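Local coordinates for protein aromatic amino acid beta-eliminating lyase/threonine aldolase (Exiguobacterium sibiricum, PDB 3LWS) that belongs to the beta-eliminating lyase family of pyridoxal-phosphate-dependent enzymes and carries its cofactor covalently attached to the chain as an imine, at residues S17-R22 / G259-Q264; E270-L275 / F290-D295; P303-V308 / G315-L320; Q309-L314 / F349-Q354. All blocks are in the same frame, centred on the assembly; numbering follows the deposited sequence.

Interaction 1 of 4, residues S17-R22 / G259-Q264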
loop_
_atom_site.group_PDB
_atom_site.type_symbol
_atom_site.label_atom_id
_atom_site.label_comp_id
_atom_site.label_asym_id
_atom_site.label_seq_id
_atom_site.Cartn_x
_atom_site.Cartn_y
_atom_site.Cartn_z
ATOM N N SER A 17 21.457 3.814 17.700
ATOM C CA SER A 17 20.410 2.973 17.149
ATOM C C SER A 17 20.057 3.436 15.781
ATOM O O SER A 17 20.269 4.591 15.427
ATOM C CB SER A 17 19.152 3.001 18.001
ATOM O OG SER A 17 18.591 4.310 18.009
ATOM N N GLY A 18 19.506 2.514 15.010
ATOM C CA GLY A 18 19.029 2.821 13.670
ATOM C C GLY A 18 20.052 2.950 12.570
ATOM O O GLY A 18 21.252 2.638 12.720
ATOM N N HIS A 19 19.544 3.433 11.453
ATOM C CA HIS A 19 20.288 3.499 10.237
ATOM C C HIS A 19 20.603 4.909 9.800
ATOM O O HIS A 19 21.277 5.081 8.794
ATOM C CB HIS A 19 19.490 2.818 9.131
ATOM C CG HIS A 19 19.558 1.335 9.182
ATOM N ND1 HIS A 19 20.749 0.653 9.263
ATOM C CD2 HIS A 19 18.586 0.397 9.135
ATOM C CE1 HIS A 19 20.504 -0.646 9.298
ATOM N NE2 HIS A 19 19.200 -0.828 9.231
ATOM N N GLY A 20 20.103 5.903 10.538
ATOM C CA GLY A 20 20.078 7.272 10.054
ATOM C C GLY A 20 18.661 7.764 9.860
ATOM O O GLY A 20 17.692 7.052 10.133
ATOM N N LYS A 21 18.536 9.001 9.416
ATOM C CA LYS A 21 17.232 9.621 9.275
ATOM C C LYS A 21 16.413 8.935 8.207
ATOM O O LYS A 21 16.934 8.500 7.149
ATOM C CB LYS A 21 17.351 11.113 8.943
ATOM C CG LYS A 21 17.507 12.025 10.160
ATOM C CD LYS A 21 18.938 12.401 10.483
ATOM C CE LYS A 21 18.984 13.484 11.564
ATOM N NZ LYS A 21 18.257 13.117 12.800
ATOM N N ARG A 22 15.129 8.857 8.488
ATOM C CA ARG A 22 14.150 8.250 7.600
ATOM C C ARG A 22 13.677 9.338 6.649
ATOM O O ARG A 22 12.710 10.059 6.926
ATOM C CB ARG A 22 12.976 7.686 8.436
ATOM C CG ARG A 22 11.879 7.016 7.630
ATOM C CD ARG A 22 10.728 6.481 8.484
ATOM N NE ARG A 22 11.228 5.674 9.585
ATOM C CZ ARG A 22 11.686 4.435 9.480
ATOM N NH1 ARG A 22 11.713 3.798 8.308
ATOM N NH2 ARG A 22 12.124 3.822 10.574
ATOM N N GLY A 259 25.449 -9.662 11.394
ATOM C CA GLY A 259 26.434 -10.167 12.355
ATOM C C GLY A 259 27.123 -9.070 13.119
ATOM O O GLY A 259 27.254 -9.130 14.356
ATOM N N GLN A 260 27.561 -8.049 12.389
ATOM C CA GLN A 260 28.224 -6.940 13.028
ATOM C C GLN A 260 27.235 -6.177 13.919
ATOM O O GLN A 260 27.596 -5.811 15.042
ATOM C CB GLN A 260 28.966 -6.058 12.024
ATOM C CG GLN A 260 28.136 -5.158 11.136
ATOM C CD GLN A 260 28.817 -4.888 9.791
ATOM O OE1 GLN A 260 29.070 -5.812 9.008
ATOM N NE2 GLN A 260 29.115 -3.634 9.524
ATOM N N TYR A 261 25.989 -6.007 13.454
ATOM C CA TYR A 261 24.958 -5.275 14.226
ATOM C C TYR A 261 24.731 -5.990 15.547
ATOM O O TYR A 261 24.606 -5.348 16.602
ATOM C CB TYR A 261 23.609 -5.152 13.487
ATOM C CG TYR A 261 23.574 -4.379 12.192
ATOM C CD1 TYR A 261 24.520 -3.388 11.889
ATOM C CD2 TYR A 261 22.569 -4.634 11.247
ATOM C CE1 TYR A 261 24.464 -2.692 10.671
ATOM C CE2 TYR A 261 22.503 -3.930 10.052
ATOM C CZ TYR A 261 23.455 -2.965 9.765
ATOM O OH TYR A 261 23.381 -2.265 8.591
ATOM N N TYR A 262 24.717 -7.311 15.497
ATOM C CA TYR A 262 24.562 -8.158 16.676
ATOM C C TYR A 262 25.741 -8.055 17.657
ATOM O O TYR A 262 25.547 -7.953 18.892
ATOM C CB TYR A 262 24.353 -9.618 16.222
ATOM C CG TYR A 262 24.552 -10.719 17.259
ATOM C CD1 TYR A 262 23.878 -10.698 18.486
ATOM C CD2 TYR A 262 25.346 -11.833 16.969
ATOM C CE1 TYR A 262 24.048 -11.710 19.419
ATOM C CE2 TYR A 262 25.510 -12.875 17.897
ATOM C CZ TYR A 262 24.858 -12.807 19.107
ATOM O OH TYR A 262 25.008 -13.810 20.018
ATOM N N GLU A 263 26.966 -8.102 17.137
ATOM C CA GLU A 263 28.135 -7.995 18.018
ATOM C C GLU A 263 28.154 -6.632 18.688
ATOM O O GLU A 263 28.486 -6.524 19.870
ATOM C CB GLU A 263 29.427 -8.233 17.251
ATOM C CG GLU A 263 29.661 -9.718 16.967
ATOM C CD GLU A 263 29.764 -10.578 18.239
ATOM O OE1 GLU A 263 30.243 -10.071 19.279
ATOM O OE2 GLU A 263 29.351 -11.761 18.200
ATOM N N GLN A 264 27.753 -5.616 17.929
ATOM C CA GLN A 264 27.770 -4.249 18.386
ATOM C C GLN A 264 26.716 -3.993 19.475
ATOM O O GLN A 264 26.970 -3.271 20.448
ATOM C CB GLN A 264 27.561 -3.336 17.185
ATOM C CG GLN A 264 28.833 -3.185 16.306
ATOM C CD GLN A 264 28.584 -2.479 14.988
ATOM O OE1 GLN A 264 27.474 -2.050 14.675
ATOM N NE2 GLN A 264 29.632 -2.349 14.202
#
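His-19 and Tyr-261 make this contact by themselves: the imidazole, borne on the loop between strand 14-15 and helix 24-31, meets the phenol end of a tyrosine on helix 258-273. The nearest approach is 3.4 Å, from CE1 of His-19 to OH of Tyr-261. The hydroxyl arrives at the imidazole edge, close to the ring plane, while CE1 in turn lies 3.8 Å from CZ of Tyr-261. With ring centroids 5.7 Å apart and planes inclined at 61°, the pair is oblique. Tyr-261 sets its CG anti to its own carbonyl carbon (chi1 -63°), which sends the ring out from the helix toward the loop.

No hydrogen bond joins the two side chains, yet Asp-335 serves both. Its carboxylate OD1 is hydrogen-bonded to the Tyr-261 hydroxyl, and its backbone N to ND1 of His-19. NE2 of His-19 is hydrogen-bonded to the carbonyl O of Gly-207, the residue following Lys-206, which carries the pyridoxal phosphate. Both ring nitrogens are therefore engaged, which limits rotation of the imidazole. The direct touch is van der Waals; Asp-335, the partner common to both, probably holds the two rings in this relation, while Gly-207 anchors the imidazole next to the cofactor-bearing lysine.

Interaction 2 of 4, residues E270-L275 / F290-D295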
loop_
_atom_site.group_PDB
_atom_site.type_symbol
_atom_site.label_atom_id
_atom_site.label_comp_id
_atom_site.label_asym_id
_atom_site.label_seq_id
_atom_site.Cartn_x
_atom_site.Cartn_y
_atom_site.Cartn_z
ATOM N N GLU A 270 26.448 -4.182 27.240
ATOM C CA GLU A 270 27.450 -4.357 28.267
ATOM C C GLU A 270 27.756 -2.992 28.890
ATOM O O GLU A 270 27.813 -2.873 30.107
ATOM C CB GLU A 270 28.689 -4.993 27.626
ATOM C CG GLU A 270 29.387 -6.009 28.478
ATOM C CD GLU A 270 30.297 -6.960 27.674
ATOM O OE1 GLU A 270 30.412 -6.814 26.423
ATOM O OE2 GLU A 270 30.891 -7.851 28.333
ATOM N N GLN A 271 27.896 -1.965 28.047
ATOM C CA GLN A 271 28.111 -0.596 28.511
ATOM C C GLN A 271 26.947 -0.084 29.367
ATOM O O GLN A 271 27.158 0.570 30.381
ATOM C CB GLN A 271 28.309 0.362 27.319
ATOM C CG GLN A 271 29.584 0.142 26.480
ATOM C CD GLN A 271 30.868 0.594 27.187
ATOM O OE1 GLN A 271 30.989 1.735 27.670
ATOM N NE2 GLN A 271 31.840 -0.299 27.225
ATOM N N PHE A 272 25.716 -0.392 28.945
ATOM C CA PHE A 272 24.501 0.101 29.614
ATOM C C PHE A 272 24.278 -0.583 30.940
ATOM O O PHE A 272 23.922 0.064 31.939
ATOM C CB PHE A 272 23.250 -0.090 28.714
ATOM C CG PHE A 272 23.129 0.912 27.583
ATOM C CD1 PHE A 272 23.067 2.271 27.836
ATOM C CD2 PHE A 272 23.043 0.476 26.240
ATOM C CE1 PHE A 272 22.954 3.205 26.783
ATOM C CE2 PHE A 272 22.899 1.387 25.204
ATOM C CZ PHE A 272 22.855 2.765 25.479
ATOM N N ASN A 273 24.504 -1.893 30.964
ATOM C CA ASN A 273 24.298 -2.667 32.165
ATOM C C ASN A 273 25.288 -2.292 33.264
ATOM O O ASN A 273 24.972 -2.442 34.440
ATOM C CB ASN A 273 24.353 -4.158 31.885
ATOM C CG ASN A 273 23.087 -4.676 31.202
ATOM O OD1 ASN A 273 21.986 -4.544 31.712
ATOM N ND2 ASN A 273 23.266 -5.300 30.057
ATOM N N ALA A 274 26.460 -1.798 32.877
ATOM C CA ALA A 274 27.449 -1.266 33.842
ATOM C C ALA A 274 26.988 -0.027 34.575
ATOM O O ALA A 274 27.524 0.282 35.630
ATOM C CB ALA A 274 28.767 -0.949 33.141
ATOM N N LEU A 275 26.041 0.710 34.006
ATOM C CA LEU A 275 25.546 1.936 34.627
ATOM C C LEU A 275 24.655 1.691 35.827
ATOM O O LEU A 275 23.754 0.848 35.760
ATOM C CB LEU A 275 24.767 2.765 33.617
ATOM C CG LEU A 275 25.553 3.370 32.483
ATOM C CD1 LEU A 275 24.562 3.947 31.456
ATOM C CD2 LEU A 275 26.505 4.445 33.025
ATOM N N PHE A 290 17.642 -4.784 21.836
ATOM C CA PHE A 290 17.293 -5.029 23.213
ATOM C C PHE A 290 16.410 -3.882 23.727
ATOM O O PHE A 290 16.277 -2.844 23.063
ATOM C CB PHE A 290 18.546 -5.184 24.078
ATOM C CG PHE A 290 19.543 -4.054 23.962
ATOM C CD1 PHE A 290 20.581 -4.112 23.036
ATOM C CD2 PHE A 290 19.469 -2.946 24.810
ATOM C CE1 PHE A 290 21.527 -3.085 22.955
ATOM C CE2 PHE A 290 20.396 -1.917 24.725
ATOM C CZ PHE A 290 21.438 -1.993 23.808
ATOM N N HIS A 291 15.821 -4.046 24.902
ATOM C CA HIS A 291 15.200 -2.900 25.559
ATOM C C HIS A 291 16.109 -2.375 26.633
ATOM O O HIS A 291 16.801 -3.139 27.288
ATOM C CB HIS A 291 13.819 -3.222 26.119
ATOM C CG HIS A 291 12.768 -3.415 25.066
ATOM N ND1 HIS A 291 11.491 -3.824 25.362
ATOM C CD2 HIS A 291 12.811 -3.266 23.712
ATOM C CE1 HIS A 291 10.792 -3.932 24.244
ATOM N NE2 HIS A 291 11.561 -3.579 23.230
ATOM N N LEU A 292 16.088 -1.064 26.785
ATOM C CA LEU A 292 16.930 -0.351 27.723
ATOM C C LEU A 292 16.005 0.267 28.770
ATOM O O LEU A 292 15.264 1.195 28.455
ATOM C CB LEU A 292 17.706 0.739 26.988
ATOM C CG LEU A 292 18.628 1.623 27.824
ATOM C CD1 LEU A 292 19.706 0.771 28.497
ATOM C CD2 LEU A 292 19.238 2.698 26.923
ATOM N N HIS A 293 16.091 -0.262 29.984
ATOM C CA HIS A 293 15.343 0.132 31.185
ATOM C C HIS A 293 16.157 1.010 32.165
ATOM O O HIS A 293 17.283 0.636 32.549
ATOM C CB HIS A 293 15.054 -1.141 31.970
ATOM C CG HIS A 293 14.088 -2.063 31.310
ATOM N ND1 HIS A 293 13.147 -2.774 32.016
ATOM C CD2 HIS A 293 13.911 -2.395 30.014
ATOM C CE1 HIS A 293 12.434 -3.507 31.179
ATOM N NE2 HIS A 293 12.868 -3.278 29.957
ATOM N N PHE A 294 15.562 2.119 32.602
ATOM C CA PHE A 294 16.097 3.023 33.593
ATOM C C PHE A 294 15.162 3.012 34.817
ATOM O O PHE A 294 13.949 3.215 34.673
ATOM C CB PHE A 294 16.140 4.467 33.052
ATOM C CG PHE A 294 16.939 4.632 31.785
ATOM C CD1 PHE A 294 16.353 4.458 30.533
ATOM C CD2 PHE A 294 18.278 4.965 31.840
ATOM C CE1 PHE A 294 17.104 4.602 29.368
ATOM C CE2 PHE A 294 19.017 5.119 30.679
ATOM C CZ PHE A 294 18.438 4.939 29.455
ATOM N N ASP A 295 15.721 2.831 36.005
ATOM C CA ASP A 295 14.961 2.996 37.238
ATOM C C ASP A 295 14.545 4.477 37.308
ATOM O O ASP A 295 15.318 5.368 36.961
ATOM C CB ASP A 295 15.778 2.576 38.478
ATOM C CG ASP A 295 15.839 1.019 38.688
ATOM O OD1 ASP A 295 15.095 0.237 38.046
ATOM O OD2 ASP A 295 16.632 0.576 39.548
#
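This is an apolar, buried helix-on-sheet contact, in which the C-terminal part of helix 258-273 lies against strand 289-295, an inner strand of the four-stranded antiparallel sheet. Such a sheet with helices laid on it fits the small domain of the aminotransferase-like fold. Phe-272 is the centre of the packing and buries the most surface of the three residues that touch.

Leu-292 covers one face of the Phe-272 ring with both methyls. Its CD2 stands 3.9 Å from the ring centroid and 16° off the ring normal, a CH-pi contact, whereas CD1 sits over the root of the ring, 3.5 Å from CG of Phe-272. Leu-292 reaches across because its CG is anti to the backbone N (chi1 179°), the side chain crossing that of Phe-272 at about a right angle. Phe-290, two residues earlier on the same side of the strand, offers its ring edge: CZ comes to 3.8 Å from CD2 of Phe-272, and CE2 to 3.9 Å from the same atom. Leu-352 of helix 342-355 and Ile-16 also touch Phe-272.

Beside this core, Asn-273 OD1 accepts a hydrogen bond from Thr-280 N on the edge strand. Across the interface itself, without any polar bond, attachment rests on dispersion and on the exclusion of water around Phe-272.

Interaction 3 of 4, residues P303-V308 / G315-L320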
loop_
_atom_site.group_PDB
_atom_site.type_symbol
_atom_site.label_atom_id
_atom_site.label_comp_id
_atom_site.label_asym_id
_atom_site.label_seq_id
_atom_site.Cartn_x
_atom_site.Cartn_y
_atom_site.Cartn_z
ATOM N N PRO A 303 15.489 14.467 31.657
ATOM C CA PRO A 303 16.427 15.605 31.771
ATOM C C PRO A 303 17.890 15.203 31.736
ATOM O O PRO A 303 18.702 15.932 31.165
ATOM C CB PRO A 303 16.097 16.216 33.133
ATOM C CG PRO A 303 14.720 15.821 33.410
ATOM C CD PRO A 303 14.551 14.440 32.794
ATOM N N LYS A 304 18.219 14.049 32.318
ATOM C CA LYS A 304 19.609 13.574 32.332
ATOM C C LYS A 304 20.074 13.300 30.898
ATOM O O LYS A 304 21.125 13.790 30.460
ATOM C CB LYS A 304 19.762 12.312 33.175
ATOM C CG LYS A 304 19.507 12.514 34.644
ATOM C CD LYS A 304 19.760 11.246 35.450
ATOM C CE LYS A 304 19.444 11.470 36.937
ATOM N NZ LYS A 304 19.253 10.185 37.670
ATOM N N LEU A 305 19.255 12.535 30.180
ATOM C CA LEU A 305 19.514 12.173 28.799
ATOM C C LEU A 305 19.570 13.389 27.898
ATOM O O LEU A 305 20.438 13.461 27.029
ATOM C CB LEU A 305 18.450 11.181 28.289
ATOM C CG LEU A 305 18.504 9.789 28.924
ATOM C CD1 LEU A 305 17.242 9.020 28.566
ATOM C CD2 LEU A 305 19.788 8.994 28.513
ATOM N N GLU A 306 18.629 14.321 28.099
ATOM C CA GLU A 306 18.580 15.570 27.375
ATOM C C GLU A 306 19.950 16.256 27.444
ATOM O O GLU A 306 20.525 16.577 26.439
ATOM C CB GLU A 306 17.514 16.511 27.981
ATOM C CG GLU A 306 17.517 17.940 27.380
ATOM C CD GLU A 306 16.604 18.937 28.095
ATOM O OE1 GLU A 306 16.763 19.152 29.330
ATOM O OE2 GLU A 306 15.752 19.529 27.414
ATOM N N GLN A 307 20.444 16.471 28.657
ATOM C CA GLN A 307 21.705 17.156 28.871
ATOM C C GLN A 307 22.836 16.407 28.150
ATOM O O GLN A 307 23.504 16.973 27.284
ATOM C CB GLN A 307 21.977 17.288 30.368
ATOM C CG GLN A 307 23.203 18.137 30.679
ATOM C CD GLN A 307 23.447 18.369 32.171
ATOM O OE1 GLN A 307 23.011 17.596 33.029
ATOM N NE2 GLN A 307 24.174 19.428 32.481
ATOM N N VAL A 308 22.968 15.118 28.450
ATOM C CA VAL A 308 23.959 14.245 27.793
ATOM C C VAL A 308 23.943 14.410 26.289
ATOM O O VAL A 308 24.997 14.637 25.672
ATOM C CB VAL A 308 23.719 12.745 28.151
ATOM C CG1 VAL A 308 24.501 11.819 27.235
ATOM C CG2 VAL A 308 24.064 12.465 29.613
ATOM N N GLY A 315 23.140 10.558 19.967
ATOM C CA GLY A 315 21.823 9.999 20.370
ATOM C C GLY A 315 21.872 8.602 20.986
ATOM O O GLY A 315 22.160 7.622 20.296
ATOM N N PHE A 316 21.635 8.514 22.294
ATOM C CA PHE A 316 21.500 7.208 23.000
ATOM C C PHE A 316 20.042 6.728 23.035
ATOM O O PHE A 316 19.774 5.543 22.844
ATOM C CB PHE A 316 21.999 7.274 24.438
ATOM C CG PHE A 316 23.471 7.565 24.568
ATOM C CD1 PHE A 316 23.940 8.877 24.528
ATOM C CD2 PHE A 316 24.373 6.534 24.701
ATOM C CE1 PHE A 316 25.292 9.154 24.635
ATOM C CE2 PHE A 316 25.725 6.788 24.800
ATOM C CZ PHE A 316 26.191 8.100 24.765
ATOM N N VAL A 317 19.127 7.672 23.258
ATOM C CA VAL A 317 17.720 7.408 23.604
ATOM C C VAL A 317 16.863 8.482 22.947
ATOM O O VAL A 317 17.040 9.668 23.222
ATOM C CB VAL A 317 17.523 7.470 25.129
ATOM C CG1 VAL A 317 16.019 7.281 25.566
ATOM C CG2 VAL A 317 18.406 6.443 25.807
ATOM N N GLY A 318 15.964 8.070 22.071
ATOM C CA GLY A 318 15.085 9.002 21.364
ATOM C C GLY A 318 13.713 9.241 21.962
ATOM O O GLY A 318 13.051 10.211 21.606
ATOM N N TYR A 319 13.299 8.372 22.878
ATOM C CA TYR A 319 12.000 8.467 23.527
ATOM C C TYR A 319 12.031 7.509 24.726
ATOM O O TYR A 319 12.761 6.533 24.690
ATOM C CB TYR A 319 10.907 8.043 22.544
ATOM C CG TYR A 319 10.961 6.563 22.279
ATOM C CD1 TYR A 319 11.777 6.039 21.287
ATOM C CD2 TYR A 319 10.229 5.658 23.087
ATOM C CE1 TYR A 319 11.836 4.632 21.061
ATOM C CE2 TYR A 319 10.295 4.274 22.885
ATOM C CZ TYR A 319 11.107 3.768 21.867
ATOM O OH TYR A 319 11.185 2.392 21.682
ATOM N N LEU A 320 11.220 7.771 25.750
ATOM C CA LEU A 320 10.979 6.841 26.863
ATOM C C LEU A 320 9.496 6.428 26.982
ATOM O O LEU A 320 8.617 7.171 26.572
ATOM C CB LEU A 320 11.436 7.475 28.169
ATOM C CG LEU A 320 12.951 7.704 28.316
ATOM C CD1 LEU A 320 13.170 8.815 29.400
ATOM C CD2 LEU A 320 13.675 6.407 28.654
#
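Aliphatic packing dominates where Leu-305, on helix 298-312, meets Val-317 and Leu-320 of the loop that leads back to the sheet. CD1 of Leu-305 rests 3.7 Å from CG1 of Val-317 and 3.8 Å from CB of the same valine, so one methyl lies against its branch point. The other methyl takes a lighter share, CD2 of Leu-305 being 4.0 Å from CG2 of Val-317. The two side chains cross at about a right angle. Leu-320 is more distant, its CD1 coming to 4.2 Å from CD1 of Leu-305. Leu-5 of helix 4-10 touches all three residues.

One turn along the helix the packing becomes aliphatic on aromatic. CG1 of Val-308, anti to the backbone N (chi1 166°), extends to 3.8 Å from CE1 of Phe-316 and lies 4.0 Å from CD1 of that ring. The methyl approaches obliquely. Phe-316 is further packed edge-to-face with Phe-349 of helix 342-355.

Two polar bonds from Gln-309, just beyond 303-308, tie the loop to this helix: its side-chain OE1 accepts from the backbone N of both Phe-316 and Val-317. That double grip pins the loop backbone where consecutive apolar side chains can turn inward.

Between the two segments there is no hydrogen bond: the contact is hydrocarbon packing, and the direction of the loop is set beside it by the Gln-309 amide.

Interaction 4 of 4, residues Q309-L314 / F349-Q354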
loop_
_atom_site.group_PDB
_atom_site.type_symbol
_atom_site.label_atom_id
_atom_site.label_comp_id
_atom_site.label_asym_id
_atom_site.label_seq_id
_atom_site.Cartn_x
_atom_site.Cartn_y
_atom_site.Cartn_z
ATOM N N GLN A 309 22.748 14.349 25.707
ATOM C CA GLN A 309 22.583 14.378 24.267
ATOM C C GLN A 309 22.857 15.749 23.670
ATOM O O GLN A 309 23.554 15.841 22.650
ATOM C CB GLN A 309 21.210 13.788 23.837
ATOM C CG GLN A 309 21.150 12.299 24.179
ATOM C CD GLN A 309 19.872 11.556 23.846
ATOM O OE1 GLN A 309 19.923 10.340 23.709
ATOM N NE2 GLN A 309 18.742 12.255 23.713
ATOM N N GLU A 310 22.353 16.808 24.313
ATOM C CA GLU A 310 22.604 18.188 23.870
ATOM C C GLU A 310 24.088 18.430 23.737
ATOM O O GLU A 310 24.542 18.883 22.698
ATOM C CB GLU A 310 22.014 19.216 24.857
ATOM C CG GLU A 310 20.517 19.429 24.707
ATOM C CD GLU A 310 19.905 20.259 25.850
ATOM O OE1 GLU A 310 20.638 20.650 26.801
ATOM O OE2 GLU A 310 18.681 20.513 25.782
ATOM N N GLU A 311 24.825 18.072 24.785
ATOM C CA GLU A 311 26.239 18.382 24.896
ATOM C C GLU A 311 27.096 17.581 23.937
ATOM O O GLU A 311 27.932 18.172 23.238
ATOM C CB GLU A 311 26.739 18.140 26.315
ATOM C CG GLU A 311 26.213 19.157 27.317
ATOM C CD GLU A 311 26.574 18.807 28.731
ATOM O OE1 GLU A 311 27.577 18.080 28.927
ATOM O OE2 GLU A 311 25.854 19.240 29.652
ATOM N N THR A 312 26.920 16.255 23.925
ATOM C CA THR A 312 27.752 15.371 23.084
ATOM C C THR A 312 27.341 15.372 21.605
ATOM O O THR A 312 28.176 15.180 20.727
ATOM C CB THR A 312 27.763 13.930 23.598
ATOM O OG1 THR A 312 26.459 13.341 23.478
ATOM C CG2 THR A 312 28.224 13.889 25.041
ATOM N N GLY A 313 26.058 15.578 21.311
ATOM C CA GLY A 313 25.588 15.451 19.924
ATOM C C GLY A 313 25.495 13.983 19.456
ATOM O O GLY A 313 25.340 13.715 18.246
ATOM N N LEU A 314 25.584 13.060 20.418
ATOM C CA LEU A 314 25.361 11.609 20.244
ATOM C C LEU A 314 24.004 11.106 20.826
ATOM O O LEU A 314 23.772 11.205 22.038
ATOM C CB LEU A 314 26.487 10.858 20.992
ATOM C CG LEU A 314 26.527 9.326 20.949
ATOM C CD1 LEU A 314 26.248 8.818 19.556
ATOM C CD2 LEU A 314 27.911 8.780 21.473
ATOM N N PHE A 349 29.884 8.065 26.076
ATOM C CA PHE A 349 29.692 7.152 27.169
ATOM C C PHE A 349 30.264 7.655 28.488
ATOM O O PHE A 349 29.719 7.340 29.546
ATOM C CB PHE A 349 30.196 5.737 26.820
ATOM C CG PHE A 349 29.133 4.870 26.175
ATOM C CD1 PHE A 349 28.079 4.396 26.931
ATOM C CD2 PHE A 349 29.174 4.562 24.820
ATOM C CE1 PHE A 349 27.086 3.613 26.378
ATOM C CE2 PHE A 349 28.170 3.785 24.254
ATOM C CZ PHE A 349 27.133 3.316 25.030
ATOM N N ALA A 350 31.351 8.427 28.460
ATOM C CA ALA A 350 31.854 9.033 29.713
ATOM C C ALA A 350 30.844 10.080 30.220
ATOM O O ALA A 350 30.518 10.140 31.422
ATOM C CB ALA A 350 33.241 9.666 29.500
ATOM N N ARG A 351 30.326 10.879 29.287
ATOM C CA ARG A 351 29.314 11.866 29.637
ATOM C C ARG A 351 28.025 11.229 30.142
ATOM O O ARG A 351 27.410 11.742 31.091
ATOM C CB ARG A 351 29.008 12.797 28.473
ATOM C CG ARG A 351 28.079 13.971 28.871
ATOM C CD ARG A 351 28.668 14.887 29.991
ATOM N NE ARG A 351 27.642 15.797 30.519
ATOM C CZ ARG A 351 26.815 15.526 31.533
ATOM N NH1 ARG A 351 26.875 14.369 32.197
ATOM N NH2 ARG A 351 25.914 16.431 31.898
ATOM N N LEU A 352 27.627 10.122 29.522
ATOM C CA LEU A 352 26.487 9.348 29.977
ATOM C C LEU A 352 26.802 8.750 31.347
ATOM O O LEU A 352 25.970 8.800 32.247
ATOM C CB LEU A 352 26.099 8.269 28.951
ATOM C CG LEU A 352 24.926 7.361 29.352
ATOM C CD1 LEU A 352 23.621 8.175 29.495
ATOM C CD2 LEU A 352 24.780 6.213 28.366
ATOM N N ARG A 353 28.017 8.221 31.524
ATOM C CA ARG A 353 28.461 7.716 32.835
ATOM C C ARG A 353 28.388 8.780 33.938
ATOM O O ARG A 353 28.000 8.475 35.060
ATOM C CB ARG A 353 29.888 7.132 32.766
ATOM C CG ARG A 353 29.934 5.613 32.730
ATOM C CD ARG A 353 31.354 5.018 32.780
ATOM N NE ARG A 353 31.859 4.756 31.440
ATOM C CZ ARG A 353 32.719 5.508 30.759
ATOM N NH1 ARG A 353 33.287 6.584 31.273
ATOM N NH2 ARG A 353 33.040 5.147 29.538
ATOM N N GLN A 354 28.747 10.019 33.604
ATOM C CA GLN A 354 28.598 11.147 34.546
ATOM C C GLN A 354 27.130 11.395 34.973
ATOM O O GLN A 354 26.899 11.833 36.073
ATOM C CB GLN A 354 29.156 12.455 33.954
ATOM C CG GLN A 354 30.641 12.696 34.134
ATOM C CD GLN A 354 31.063 14.104 33.657
ATOM O OE1 GLN A 354 30.227 14.950 33.300
ATOM N NE2 GLN A 354 32.363 14.351 33.663
#
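Arg-351 has its CG anti to the backbone N and then bends at the next bond (chi2 60°), bringing NE round to the carboxylate of Glu-311. Glu-311 reaches out with its chain extended beyond CG, and the two form a salt bridge between helices 298-312 and 342-355. NE of Arg-351 donates to OE1 of Glu-311 over 2.8 Å, with a nearly straight N-H...O angle of 165°. The oxygen lies in the guanidinium plane, at its edge, but NE stands well out of the plane of the carboxylate. One N-H makes the bond: with the two planes 42° apart, OE2 of Glu-311 stays 3.6 Å from NH2 of Arg-351, and it takes a weak hydrogen bond from NE2 of Gln-307.

The contact lies at the surface, where the C-terminal end of helix 298-312 is held beside helix 342-355. Thr-312 marks that end with an ST turn, its OG1 accepting from the backbone N of Leu-314 at 3.2 Å while also hydrogen-bonded to the carbonyl O of Val-308. With the hydroxyl thus turned to its own chain, the methyl faces the other helix, CG2 of Thr-312 lying 3.7 Å from CB of Arg-351. Gly-313, with positive phi, then turns the chain out of the helix, and its carbonyl O is hydrogen-bonded to OG1 of Thr-13.

Along the chain, interaction 1 closes before 2 opens, and 2 before 3 and 4. Interactions 1 and 2 draw on successive parts of helix 258-273, their centres about 17 Å apart. Interactions 3 and 4 share helix 298-312, have centres about 9 Å apart and alternate along the chain, loop 315-320 falling between the two helices of interaction 4. Interaction 2 touches both: Leu-292 and Phe-294 pack on Val-317, and Leu-275 on Leu-352 and Arg-353. Interactions 2 to 4 thus form one connected body of packing, from a strand of the antiparallel sheet through the loop to the helices laid on it, while interaction 1 lies nearer the start of helix 258-273, beside the cofactor-bearing region.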